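Local coordinates for Alr4995 protein (Nostoc sp., PDB 6LRF), which is a bifunctional enzyme that acts as an arginine dihydrolase and an ornithine cyclodeaminase, probably breaking down arginine to ornithine and then converting ornithine to proline, at residues Asp153-Ser158 / Asn280-Ser285. Residues are numbered along the deposited sequence; the frame is centred on the assembly and turned at random.
Sequences DIEVLS and NVYVES
Asn280 lies beside Glu155 where strand 280-292 pairs briefly, in parallel, with strand 155-160, and its backbone clasps the chain on both sides of that glutamate. Val156 N gives a nearly straight bond to Asn280 O (2.9 Å). Asn280 N reaches Ile154 O at 3.2 Å from above the carbonyl plane. The bridge is tightest at Glu155 and Asn280, whose CA atoms are 4.2 Å apart; strand 280-292 is then interrupted around Tyr282 and Val283, and the CA atoms of Ser158 and Val283 are 7.7 Å apart.

Beyond the bridge the contact passes from backbone to side chains. Glu155, with CG anti to the backbone N (chi1 178°) and its chain extended, carries its carboxylate alongside the Asn280 amide and to the edge of the Tyr282 ring. There OE2 accepts a very short bond from Tyr282 OH (2.5 Å) and a weak one from Asn280 ND2, while OE1 pairs with Arg199. A tyrosine suits this exposed side because its ring brings a hydroxyl back to the glutamate, and apolar, buried Leu157 packs CD2 obliquely against CE2 of Tyr282 at 3.6 Å. Buried Val156 suits the other face, its branched side chain against Ala149 of helix 145-152. An alanine in place of Glu155 would probably leave the Tyr282 hydroxyl and Arg199 without their shared carboxylate and the ring freer to swing.

Farther along, one looser touch remains, Val283 CG2 on Ser158 OG, whose polar partner is His145. Two adjacent strands of one mixed sheet, distant in sequence, are thus joined by a brief backbone clasp and a carboxylate whose negative charge is probably stabilised by Arg199 and the tyrosine hydroxyl.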
loop_
_atom_site.group_PDB
_atom_site.type_symbol
_atom_site.label_atom_id
_atom_site.label_comp_id
_atom_site.label_asym_id
_atom_site.label_seq_id
_atom_site.Cartn_x
_atom_site.Cartn_y
_atom_site.Cartn_z
ATOM N N ASP B 153 49.763 -7.577 -30.331
ATOM C CA ASP B 153 49.333 -8.081 -31.642
ATOM C C ASP B 153 48.319 -9.239 -31.522
ATOM O O ASP B 153 48.568 -10.354 -31.990
ATOM C CB ASP B 153 50.563 -8.518 -32.464
ATOM C CG ASP B 153 50.368 -8.343 -33.974
ATOM O OD1 ASP B 153 49.379 -7.706 -34.388
ATOM O OD2 ASP B 153 51.222 -8.826 -34.756
ATOM N N ILE B 154 47.171 -8.962 -30.910
ATOM C CA ILE B 154 46.201 -10.004 -30.593
ATOM C C ILE B 154 44.775 -9.459 -30.552
ATOM O O ILE B 154 44.579 -8.269 -30.318
ATOM C CB ILE B 154 46.546 -10.677 -29.246
ATOM C CG1 ILE B 154 45.746 -11.965 -29.077
ATOM C CG2 ILE B 154 46.331 -9.722 -28.079
ATOM C CD1 ILE B 154 46.360 -12.950 -28.132
ATOM N N GLU B 155 43.789 -10.324 -30.813
ATOM C CA GLU B 155 42.374 -9.967 -30.678
ATOM C C GLU B 155 41.985 -9.834 -29.208
ATOM O O GLU B 155 42.154 -10.774 -28.437
ATOM C CB GLU B 155 41.469 -11.011 -31.345
ATOM C CG GLU B 155 39.973 -10.714 -31.194
ATOM C CD GLU B 155 39.083 -11.806 -31.779
ATOM O OE1 GLU B 155 39.249 -12.984 -31.403
ATOM O OE2 GLU B 155 38.219 -11.485 -32.615
ATOM N N VAL B 156 41.461 -8.669 -28.828
ATOM C CA VAL B 156 41.097 -8.411 -27.430
ATOM C C VAL B 156 39.582 -8.370 -27.263
ATOM O O VAL B 156 38.903 -7.608 -27.934
ATOM C CB VAL B 156 41.705 -7.085 -26.923
ATOM C CG1 VAL B 156 41.174 -6.729 -25.527
ATOM C CG2 VAL B 156 43.225 -7.190 -26.896
ATOM N N LEU B 157 39.071 -9.208 -26.369
ATOM C CA LEU B 157 37.646 -9.271 -26.066
ATOM C C LEU B 157 37.343 -8.620 -24.725
ATOM O O LEU B 157 37.821 -9.093 -23.697
ATOM C CB LEU B 157 37.182 -10.728 -26.045
ATOM C CG LEU B 157 37.410 -11.531 -27.320
ATOM C CD1 LEU B 157 36.810 -12.915 -27.166
ATOM C CD2 LEU B 157 36.804 -10.804 -28.509
ATOM N N SER B 158 36.550 -7.548 -24.723
ATOM C CA SER B 158 36.316 -6.792 -23.488
ATOM C C SER B 158 35.157 -7.353 -22.678
ATOM O O SER B 158 34.074 -7.588 -23.224
ATOM C CB SER B 158 36.050 -5.317 -23.808
ATOM O OG SER B 158 37.115 -4.768 -24.574
ATOM N N ASN B 280 43.344 -7.081 -32.983
ATOM C CA ASN B 280 41.962 -6.774 -33.303
ATOM C C ASN B 280 41.252 -6.151 -32.102
ATOM O O ASN B 280 41.252 -6.732 -31.017
ATOM C CB ASN B 280 41.247 -8.036 -33.754
ATOM C CG ASN B 280 39.985 -7.739 -34.490
ATOM O OD1 ASN B 280 39.917 -6.777 -35.263
ATOM N ND2 ASN B 280 38.956 -8.544 -34.245
ATOM N N VAL B 281 40.678 -4.960 -32.291
ATOM C CA VAL B 281 39.940 -4.287 -31.214
ATOM C C VAL B 281 38.470 -4.097 -31.606
ATOM O O VAL B 281 38.164 -3.753 -32.752
ATOM C CB VAL B 281 40.565 -2.887 -30.833
ATOM C CG1 VAL B 281 42.077 -2.903 -30.962
ATOM C CG2 VAL B 281 39.996 -1.745 -31.668
ATOM N N TYR B 282 37.563 -4.336 -30.661
ATOM C CA TYR B 282 36.152 -4.023 -30.891
ATOM C C TYR B 282 35.747 -2.731 -30.185
ATOM O O TYR B 282 34.679 -2.169 -30.456
ATOM C CB TYR B 282 35.261 -5.185 -30.449
ATOM C CG TYR B 282 35.553 -6.454 -31.204
ATOM C CD1 TYR B 282 34.995 -6.690 -32.455
ATOM C CD2 TYR B 282 36.408 -7.404 -30.682
ATOM C CE1 TYR B 282 35.272 -7.853 -33.158
ATOM C CE2 TYR B 282 36.694 -8.565 -31.374
ATOM C CZ TYR B 282 36.124 -8.787 -32.611
ATOM O OH TYR B 282 36.412 -9.955 -33.292
ATOM N N VAL B 283 36.613 -2.254 -29.291
ATOM C CA VAL B 283 36.386 -0.992 -28.601
ATOM C C VAL B 283 36.269 0.142 -29.617
ATOM O O VAL B 283 37.082 0.259 -30.545
ATOM C CB VAL B 283 37.513 -0.703 -27.590
ATOM C CG1 VAL B 283 37.300 0.640 -26.900
ATOM C CG2 VAL B 283 37.596 -1.838 -26.566
ATOM N N GLU B 284 35.223 0.951 -29.453
ATOM C CA GLU B 284 34.959 2.102 -30.312
ATOM C C GLU B 284 34.925 3.406 -29.523
ATOM O O GLU B 284 34.638 3.417 -28.329
ATOM C CB GLU B 284 33.628 1.943 -31.036
ATOM C CG GLU B 284 33.629 0.919 -32.124
ATOM C CD GLU B 284 32.287 0.850 -32.820
ATOM O OE1 GLU B 284 31.356 1.576 -32.388
ATOM O OE2 GLU B 284 32.171 0.094 -33.805
ATOM N N SER B 285 35.199 4.502 -30.219
ATOM C CA SER B 285 35.290 5.815 -29.611
ATOM C C SER B 285 34.635 6.829 -30.512
ATOM O O SER B 285 34.638 6.680 -31.730
ATOM C CB SER B 285 36.743 6.206 -29.361
ATOM O OG SER B 285 37.158 5.768 -28.082
#